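Local structure of extracellular solute-binding protein, family 1 (Trichodesmium erythraeum IMS101, 6G7N) at residues A[9-14]-A[266-271]; A[56-61]-A[232-237]. The protein binds ferric iron and probably delivers it, as the extracellular solute-binding component, to an ABC transporter for uptake into the cell. All coordinates share one frame; numbering follows the deposited sequence. Where two conformers were deposited one is given.

Contact 1 (A[9-14]-A[266-271]); sequences RHYDTD and EGNNEY. With DAL (D-alanine), chain C.
One wall of the ligand pocket of this periplasmic-binding-protein fold is built where the loop after strand 2-7, carrying Arg9 and Tyr11, meets the Schellman turn that ends helix 258-266 and carries Asn268. Tyr11 lies against that turn: the Gly267 carbonyl oxygen sits over one face of the ring, toward its rim, 4.0 Å from CG, and Asn268 CB approaches CE2 at 3.7 Å. Ring and amide planes are only 18° apart. Asparagine suits the place by offering a donor, ND2, and an acceptor, OD1, on one short side chain. The Tyr11 hydroxyl projects into the pocket, where OH stands 2.8 Å from OXT of the bound D-alanine, near the ring plane.

Arg9 reaches the same turn from another direction. With CG anti to the backbone N (chi1 174°) and a bend at chi2, its guanidinium lies with one face over Asn268 CB. Its salt bridge with Glu270 is long, NE to OE2 3.4 Å, and the two planes are inclined by 56°; the firmer partner of NE is Ser234 OG. Glu270 OE2 also accepts, through its anti lone pair, a bond from Asn268 ND2 of 2.8 Å; with Arg201 bonded to Asn268 OD1, this sets the amide's rotation. Arg101 is a second cationic partner of OE2, and Ser99 OG hydrogen-bonds to OE1.

Farther out, Gly267 lets the backbone come close to Thr13; a CB there would press on OG1. One water joins the two, donating to Gly267 O at 2.7 Å and hydrogen-bonding Thr13 OG1.

Glu270 thus acts as a second-shell carboxylate: it probably offsets the charge of Arg9 and Arg101 while helping to orient Asn268, whose ND2 faces the ligand carboxylate.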
ATOM      1  N   ARG A   9      11.128  -2.522   2.293  1.00 14.46           N
ATOM      2  CA  ARG A   9      10.396  -1.325   2.779  1.00 14.46           C
ATOM      3  C   ARG A   9      11.252  -0.433   3.687  1.00 15.02           C
ATOM      4  O   ARG A   9      10.760   0.540   4.270  1.00 15.93           O
ATOM      5  CB  ARG A   9       9.101  -1.832   3.483  1.00 14.36           C
ATOM      6  CG  ARG A   9       8.176  -0.829   4.216  1.00 14.92           C
ATOM      7  CD  ARG A   9       7.716   0.375   3.408  1.00 14.84           C
ATOM      8  NE  ARG A   9       6.857   1.254   4.198  1.00 14.39           N
ATOM      9  CZ  ARG A   9       7.311   2.085   5.128  1.00 14.02           C
ATOM     10  NH1 ARG A   9       8.603   2.205   5.369  1.00 14.17           N
ATOM     11  NH2 ARG A   9       6.443   2.817   5.828  1.00 13.78           N
ATOM     12  N   HIS A  10      12.549  -0.718   3.765  1.00 14.70           N
ATOM     13  CA  HIS A  10      13.435   0.077   4.607  1.00 14.75           C
ATOM     14  C   HIS A  10      13.661   1.466   3.990  1.00 14.99           C
ATOM     15  O   HIS A  10      13.981   1.596   2.812  1.00 17.03           O
ATOM     16  CB  HIS A  10      14.796  -0.641   4.775  1.00 15.95           C
ATOM     17  CG  HIS A  10      15.843   0.185   5.450  1.00 16.19           C
ATOM     18  ND1 HIS A  10      15.958   0.283   6.820  1.00 16.50           N
ATOM     19  CD2 HIS A  10      16.812   0.964   4.915  1.00 19.60           C
ATOM     20  CE1 HIS A  10      16.981   1.083   7.094  1.00 17.50           C
ATOM     21  NE2 HIS A  10      17.504   1.517   5.956  1.00 19.52           N
ATOM     22  N   TYR A  11      13.562   2.491   4.830  1.00 14.89           N
ATOM     23  CA  TYR A  11      14.047   3.854   4.553  1.00 16.10           C
ATOM     24  C   TYR A  11      15.113   4.195   5.586  1.00 16.40           C
ATOM     25  O   TYR A  11      15.111   3.650   6.687  1.00 16.87           O
ATOM     26  CB  TYR A  11      12.899   4.865   4.559  1.00 18.10           C
ATOM     27  CG  TYR A  11      12.017   4.693   3.363  1.00 18.15           C
ATOM     28  CD1 TYR A  11      12.358   5.222   2.125  1.00 24.93           C
ATOM     29  CD2 TYR A  11      10.870   3.908   3.428  1.00 17.94           C
ATOM     30  CE1 TYR A  11      11.539   5.016   1.016  1.00 26.33           C
ATOM     31  CE2 TYR A  11      10.063   3.689   2.334  1.00 18.15           C
ATOM     32  CZ  TYR A  11      10.387   4.249   1.131  1.00 21.09           C
ATOM     33  OH  TYR A  11       9.572   4.027   0.036  1.00 25.59           O
ATOM     34  N   ASP A  12      16.029   5.115   5.261  1.00 17.35           N
ATOM     35  CA  ASP A  12      17.156   5.471   6.148  0.50 17.21           C
ATOM     36  C   ASP A  12      16.727   5.855   7.553  1.00 16.40           C
ATOM     37  O   ASP A  12      17.392   5.532   8.544  1.00 18.28           O
ATOM     38  CB  ASP A  12      17.952   6.643   5.529  0.50 18.22           C
ATOM     39  CG  ASP A  12      19.333   6.835   6.163  0.50 19.77           C
ATOM     40  OD1 ASP A  12      20.011   5.824   6.410  0.50 22.72           O
ATOM     41  OD2 ASP A  12      19.752   7.992   6.390  0.50 25.33           O
ATOM     42  N   THR A  13      15.616   6.577   7.630  1.00 16.11           N
ATOM     43  CA  THR A  13      15.084   7.012   8.900  1.00 16.57           C
ATOM     44  C   THR A  13      14.660   5.830   9.808  1.00 15.21           C
ATOM     45  O   THR A  13      14.576   6.007  11.031  1.00 16.65           O
ATOM     46  CB  THR A  13      13.915   7.987   8.678  1.00 18.26           C
ATOM     47  OG1 THR A  13      12.995   7.416   7.745  1.00 18.82           O
ATOM     48  CG2 THR A  13      14.397   9.336   8.136  1.00 21.25           C
ATOM     49  N   ASP A  14      14.471   4.635   9.244  1.00 15.30           N
ATOM     50  CA  ASP A  14      14.127   3.470  10.039  1.00 15.57           C
ATOM     51  C   ASP A  14      15.278   2.995  10.924  1.00 15.21           C
ATOM     52  O   ASP A  14      15.044   2.255  11.862  1.00 16.70           O
ATOM     53  CB  ASP A  14      13.658   2.294   9.150  1.00 15.42           C
ATOM     54  CG  ASP A  14      12.349   2.577   8.398  1.00 16.75           C
ATOM     55  OD1 ASP A  14      11.560   3.418   8.873  1.00 17.88           O
ATOM     56  OD2 ASP A  14      12.109   1.951   7.337  1.00 17.32           O
ATOM     57  N   GLU A 266       5.891   7.778   9.240  1.00 15.11           N
ATOM     58  CA  GLU A 266       6.356   9.044   8.725  1.00 16.59           C
ATOM     59  C   GLU A 266       7.517   8.905   7.771  1.00 15.25           C
ATOM     60  O   GLU A 266       7.661   9.741   6.869  1.00 16.98           O
ATOM     61  CB  GLU A 266       6.654  10.019   9.854  1.00 18.00           C
ATOM     62  CG  GLU A 266       5.373  10.411  10.570  1.00 21.89           C
ATOM     63  CD  GLU A 266       5.553  11.452  11.641  1.00 24.06           C
ATOM     64  OE1 GLU A 266       6.689  11.960  11.854  1.00 31.27           O
ATOM     65  OE2 GLU A 266       4.531  11.761  12.307  1.00 27.70           O
ATOM     66  N   GLY A 267       8.276   7.814   7.875  1.00 15.82           N
ATOM     67  CA  GLY A 267       9.403   7.570   6.991  1.00 16.65           C
ATOM     68  C   GLY A 267       8.993   7.491   5.518  1.00 15.89           C
ATOM     69  O   GLY A 267       9.819   7.733   4.638  1.00 17.16           O
ATOM     70  N   ASN A 268       7.758   7.091   5.240  1.00 14.05           N
ATOM     71  CA  ASN A 268       7.233   7.122   3.890  1.00 13.52           C
ATOM     72  C   ASN A 268       5.938   7.899   3.753  1.00 12.49           C
ATOM     73  O   ASN A 268       5.171   7.634   2.822  1.00 12.07           O
ATOM     74  CB  ASN A 268       7.073   5.705   3.317  1.00 13.97           C
ATOM     75  CG  ASN A 268       6.822   5.703   1.818  1.00 14.07           C
ATOM     76  OD1 ASN A 268       7.413   6.521   1.074  1.00 15.39           O
ATOM     77  ND2 ASN A 268       5.994   4.763   1.344  1.00 15.15           N
ATOM     78  N   ASN A 269       5.683   8.840   4.649  1.00 11.91           N
ATOM     79  CA  ASN A 269       4.470   9.642   4.574  1.00 12.02           C
ATOM     80  C   ASN A 269       3.192   8.822   4.505  1.00 11.31           C
ATOM     81  O   ASN A 269       2.232   9.219   3.855  1.00 11.56           O
ATOM     82  CB  ASN A 269       4.535  10.641   3.412  1.00 12.51           C
ATOM     83  CG  ASN A 269       5.743  11.523   3.498  1.00 13.39           C
ATOM     84  OD1 ASN A 269       5.926  12.238   4.468  1.00 15.65           O
ATOM     85  ND2 ASN A 269       6.601  11.452   2.486  1.00 15.41           N
ATOM     86  N   GLU A 270       3.184   7.701   5.234  1.00 10.87           N
ATOM     87  CA  GLU A 270       2.031   6.821   5.393  1.00 10.75           C
ATOM     88  C   GLU A 270       1.304   7.145   6.706  1.00 10.65           C
ATOM     89  O   GLU A 270       1.814   7.898   7.554  1.00 12.28           O
ATOM     90  CB  GLU A 270       2.458   5.345   5.292  1.00 11.24           C
ATOM     91  CG  GLU A 270       2.889   4.999   3.890  1.00 11.35           C
ATOM     92  CD  GLU A 270       3.280   3.543   3.695  1.00 11.48           C
ATOM     93  OE1 GLU A 270       2.508   2.629   4.120  1.00 11.80           O
ATOM     94  OE2 GLU A 270       4.342   3.282   3.075  1.00 13.15           O
ATOM     95  N   TYR A 271       0.111   6.576   6.843  1.00 10.53           N
ATOM     96  CA  TYR A 271      -0.657   6.695   8.076  1.00 10.73           C
ATOM     97  C   TYR A 271      -0.260   5.580   9.028  1.00 10.34           C
ATOM     98  O   TYR A 271       0.019   4.461   8.607  1.00 10.90           O
ATOM     99  CB  TYR A 271      -2.155   6.574   7.770  1.00 10.88           C
ATOM    100  CG  TYR A 271      -2.714   7.643   6.854  1.00 11.05           C
ATOM    101  CD1 TYR A 271      -3.181   8.843   7.379  1.00 12.21           C
ATOM    102  CD2 TYR A 271      -2.762   7.488   5.478  1.00 11.62           C
ATOM    103  CE1 TYR A 271      -3.665   9.856   6.552  1.00 13.01           C
ATOM    104  CE2 TYR A 271      -3.248   8.508   4.638  1.00 12.03           C
ATOM    105  CZ  TYR A 271      -3.691   9.681   5.185  1.00 13.01           C
ATOM    106  OH  TYR A 271      -4.157  10.676   4.322  1.00 14.58           O
TER
HETATM  107  N   DAL C 401       7.042   1.952  -3.640  0.80 20.99           N
HETATM  108  CA  DAL C 401       7.817   2.100  -2.363  0.80 22.85           C
HETATM  109  CB  DAL C 401       8.846   0.987  -2.234  0.80 27.91           C
HETATM  110  C   DAL C 401       6.947   2.186  -1.153  0.80 18.87           C
HETATM  111  O   DAL C 401       5.720   2.272  -1.361  0.80 16.87           O
HETATM  112  OXT DAL C 401       7.501   2.168  -0.020  0.80 21.78           O
HETATM  113  O   HOH W   1      12.306   8.635   5.365  1.00 21.96           O

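Contact 2 (A[56-61]-A[232-237]); sequences MTVDAG and NISGGG
Asn232 and Asp59 meet at about a right angle, their amide and carboxylate planes 70° apart, where an antiparallel strand pair in the central sheet of this binding-protein fold gives way to helix 60-68. The amide nitrogen is turned toward the carboxylate, but its bond to Asp59 is weak (ND2 to OD1 2.9 Å). The amide oxygen is gripped more firmly: Ala60 N donates to Asn232 OD1 at 2.9 Å and 176°, tilted slightly from the carbonyl plane, and Ile233 N donates to it as well. Asparagine suits this place because one amide offers a donor to the aspartate and an acceptor to two backbone N-H groups. A leucine here would probably leave the Ala60 and Ile233 N-H groups without this shared acceptor and take one weak bond from Asp59.

Asp59 is the N-cap of the helix, its OD1 using the anti lone pair to accept from Gly61 N, and Ser144 of helix 140-167 also bonds to OD1. Carrying CG anti to the backbone N (chi1 -151°), Asp59 turns its carboxylate back over the first turn.

Along the strands, Thr57 and Gly235 form the hydrogen-bonded pair. Val58 and Ser234 form a non-hydrogen-bonded pair on the face they share with Met56, and Val58 CG1 lies 3.6 Å from Ser234 OG, whose hydroxyl bonds to Glu270. Opposite Met56 stands Gly236: a CB there would collide with Met56 CG, so glycine lets the methionine lie across the strand. Ala60, small enough to sit beside the strand, packs its methyl against Ile233, CB to CG1 4.2 Å. Just past the end of strand 54-58, Asp59 N donates to Ile233 O at 2.8 Å.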
ATOM      1  N   MET A  56       9.417  -8.172   5.586  1.00 11.62           N
ATOM      2  CA  MET A  56       8.577  -6.984   5.419  1.00 11.99           C
ATOM      3  C   MET A  56       8.549  -6.522   3.977  1.00 11.80           C
ATOM      4  O   MET A  56       9.571  -6.553   3.267  1.00 12.98           O
ATOM      5  CB  MET A  56       9.040  -5.824   6.294  1.00 12.44           C
ATOM      6  CG  MET A  56       8.891  -6.101   7.762  1.00 13.84           C
ATOM      7  SD  MET A  56       9.226  -4.733   8.858  1.00 14.66           S
ATOM      8  CE  MET A  56       7.708  -3.828   8.685  1.00 16.90           C
ATOM      9  N   THR A  57       7.382  -6.047   3.545  1.00 11.30           N
ATOM     10  CA  THR A  57       7.213  -5.547   2.183  1.00 12.10           C
ATOM     11  C   THR A  57       6.011  -4.641   2.140  1.00 11.60           C
ATOM     12  O   THR A  57       5.417  -4.334   3.167  1.00 13.81           O
ATOM     13  CB  THR A  57       7.157  -6.711   1.170  1.00 13.51           C
ATOM     14  OG1 THR A  57       7.331  -6.224  -0.164  1.00 15.24           O
ATOM     15  CG2 THR A  57       5.834  -7.485   1.241  1.00 14.36           C
ATOM     16  N   VAL A  58       5.665  -4.160   0.940  0.50 11.76           N
ATOM     17  CA  VAL A  58       4.433  -3.388   0.749  0.50 12.00           C
ATOM     18  C   VAL A  58       3.427  -4.155  -0.087  0.50 10.81           C
ATOM     19  O   VAL A  58       3.794  -4.936  -0.986  0.50 12.03           O
ATOM     20  CB  VAL A  58       4.612  -1.951   0.187  0.50 15.51           C
ATOM     21  CG1 VAL A  58       5.737  -1.243   0.917  0.50 15.78           C
ATOM     22  CG2 VAL A  58       4.884  -1.945  -1.300  0.50 16.45           C
ATOM     23  N   ASP A  59       2.171  -3.889   0.260  1.00 10.81           N
ATOM     24  CA  ASP A  59       0.951  -4.358  -0.398  1.00 10.63           C
ATOM     25  C   ASP A  59       0.502  -5.708   0.128  1.00 10.14           C
ATOM     26  O   ASP A  59       1.266  -6.675   0.082  1.00 11.36           O
ATOM     27  CB  ASP A  59       1.010  -4.294  -1.948  1.00 11.25           C
ATOM     28  CG  ASP A  59      -0.350  -4.096  -2.548  1.00 11.62           C
ATOM     29  OD1 ASP A  59      -1.180  -5.019  -2.429  1.00 11.52           O
ATOM     30  OD2 ASP A  59      -0.596  -2.992  -3.073  1.00 13.13           O
ATOM     31  N   ALA A  60      -0.745  -5.781   0.576  1.00 10.21           N
ATOM     32  CA  ALA A  60      -1.276  -7.054   1.023  1.00 10.75           C
ATOM     33  C   ALA A  60      -1.220  -8.098  -0.105  1.00 11.10           C
ATOM     34  O   ALA A  60      -1.164  -9.285   0.183  1.00 12.14           O
ATOM     35  CB  ALA A  60      -2.702  -6.871   1.513  1.00 11.97           C
ATOM     36  N   GLY A  61      -1.277  -7.684  -1.373  1.00 11.85           N
ATOM     37  CA  GLY A  61      -1.113  -8.668  -2.443  1.00 13.72           C
ATOM     38  C   GLY A  61       0.224  -9.388  -2.400  1.00 13.01           C
ATOM     39  O   GLY A  61       0.290 -10.608  -2.699  1.00 14.86           O
ATOM     40  N   ASN A 232      -4.530   0.118   1.942  1.00  9.11           N
ATOM     41  CA  ASN A 232      -3.615  -1.027   1.830  1.00  9.55           C
ATOM     42  C   ASN A 232      -2.466  -0.787   2.795  1.00  8.96           C
ATOM     43  O   ASN A 232      -2.455   0.242   3.493  1.00  9.46           O
ATOM     44  CB  ASN A 232      -3.214  -1.201   0.352  1.00  9.52           C
ATOM     45  CG  ASN A 232      -2.813  -2.617  -0.049  1.00 10.36           C
ATOM     46  OD1 ASN A 232      -2.345  -3.419   0.779  1.00 10.55           O
ATOM     47  ND2 ASN A 232      -2.959  -2.935  -1.346  1.00 11.36           N
ATOM     48  N   ILE A 233      -1.525  -1.739   2.875  1.00  8.97           N
ATOM     49  CA  ILE A 233      -0.562  -1.740   3.976  1.00  8.86           C
ATOM     50  C   ILE A 233       0.871  -1.905   3.510  1.00  9.08           C
ATOM     51  O   ILE A 233       1.167  -2.531   2.482  1.00 10.40           O
ATOM     52  CB  ILE A 233      -0.891  -2.865   4.991  1.00  8.82           C
ATOM     53  CG1 ILE A 233      -1.001  -4.243   4.326  1.00  9.62           C
ATOM     54  CG2 ILE A 233      -2.153  -2.520   5.752  1.00  9.37           C
ATOM     55  CD1 ILE A 233      -0.961  -5.402   5.307  1.00  9.80           C
ATOM     56  N   SER A 234       1.771  -1.371   4.353  1.00  9.28           N
ATOM     57  CA  SER A 234       3.140  -1.842   4.493  1.00 10.35           C
ATOM     58  C   SER A 234       3.125  -2.819   5.660  1.00  9.67           C
ATOM     59  O   SER A 234       2.555  -2.499   6.698  1.00 10.93           O
ATOM     60  CB  SER A 234       4.094  -0.684   4.845  1.00 11.49           C
ATOM     61  OG  SER A 234       4.178   0.291   3.838  1.00 12.82           O
ATOM     62  N   GLY A 235       3.703  -4.001   5.512  1.00 10.63           N
ATOM     63  CA  GLY A 235       3.552  -4.975   6.583  1.00 12.31           C
ATOM     64  C   GLY A 235       4.563  -6.076   6.549  1.00 10.63           C
ATOM     65  O   GLY A 235       5.526  -6.051   5.805  1.00 12.63           O
ATOM     66  N   GLY A 236       4.349  -7.040   7.430  1.00 10.87           N
ATOM     67  CA  GLY A 236       5.301  -8.142   7.541  1.00 12.15           C
ATOM     68  C   GLY A 236       4.844  -9.247   8.429  1.00 10.87           C
ATOM     69  O   GLY A 236       3.767  -9.211   9.025  1.00 10.65           O
ATOM     70  N   GLY A 237       5.710 -10.252   8.523  1.00 11.06           N
ATOM     71  CA  GLY A 237       5.421 -11.424   9.331  1.00 11.12           C
ATOM     72  C   GLY A 237       6.700 -12.126   9.755  1.00 11.67           C
ATOM     73  O   GLY A 237       7.804 -11.763   9.329  1.00 12.53           O
TER

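In the fold
Contact 2 is nested within the chain loop that contact 1 closes, and the centres of the two lie 13 Å apart. They touch through Ser234, whose OG is 2.9 Å from Arg9 NE and also 2.9 Å from Glu270 OE1, both probable hydrogen bonds, and through Arg9 CD packing on Val58 CG1 at 3.6 Å. Ser234, on strand 231-239, thus bridges Arg9 and Glu270 of contact 1. Both contacts line the pocket: between nearest atoms, the side chain of Val58 is about 4 Å from the D-alanine, and that of Asn268 about 5 Å from the iron, which is bound by Tyr141, Tyr197 and Tyr198.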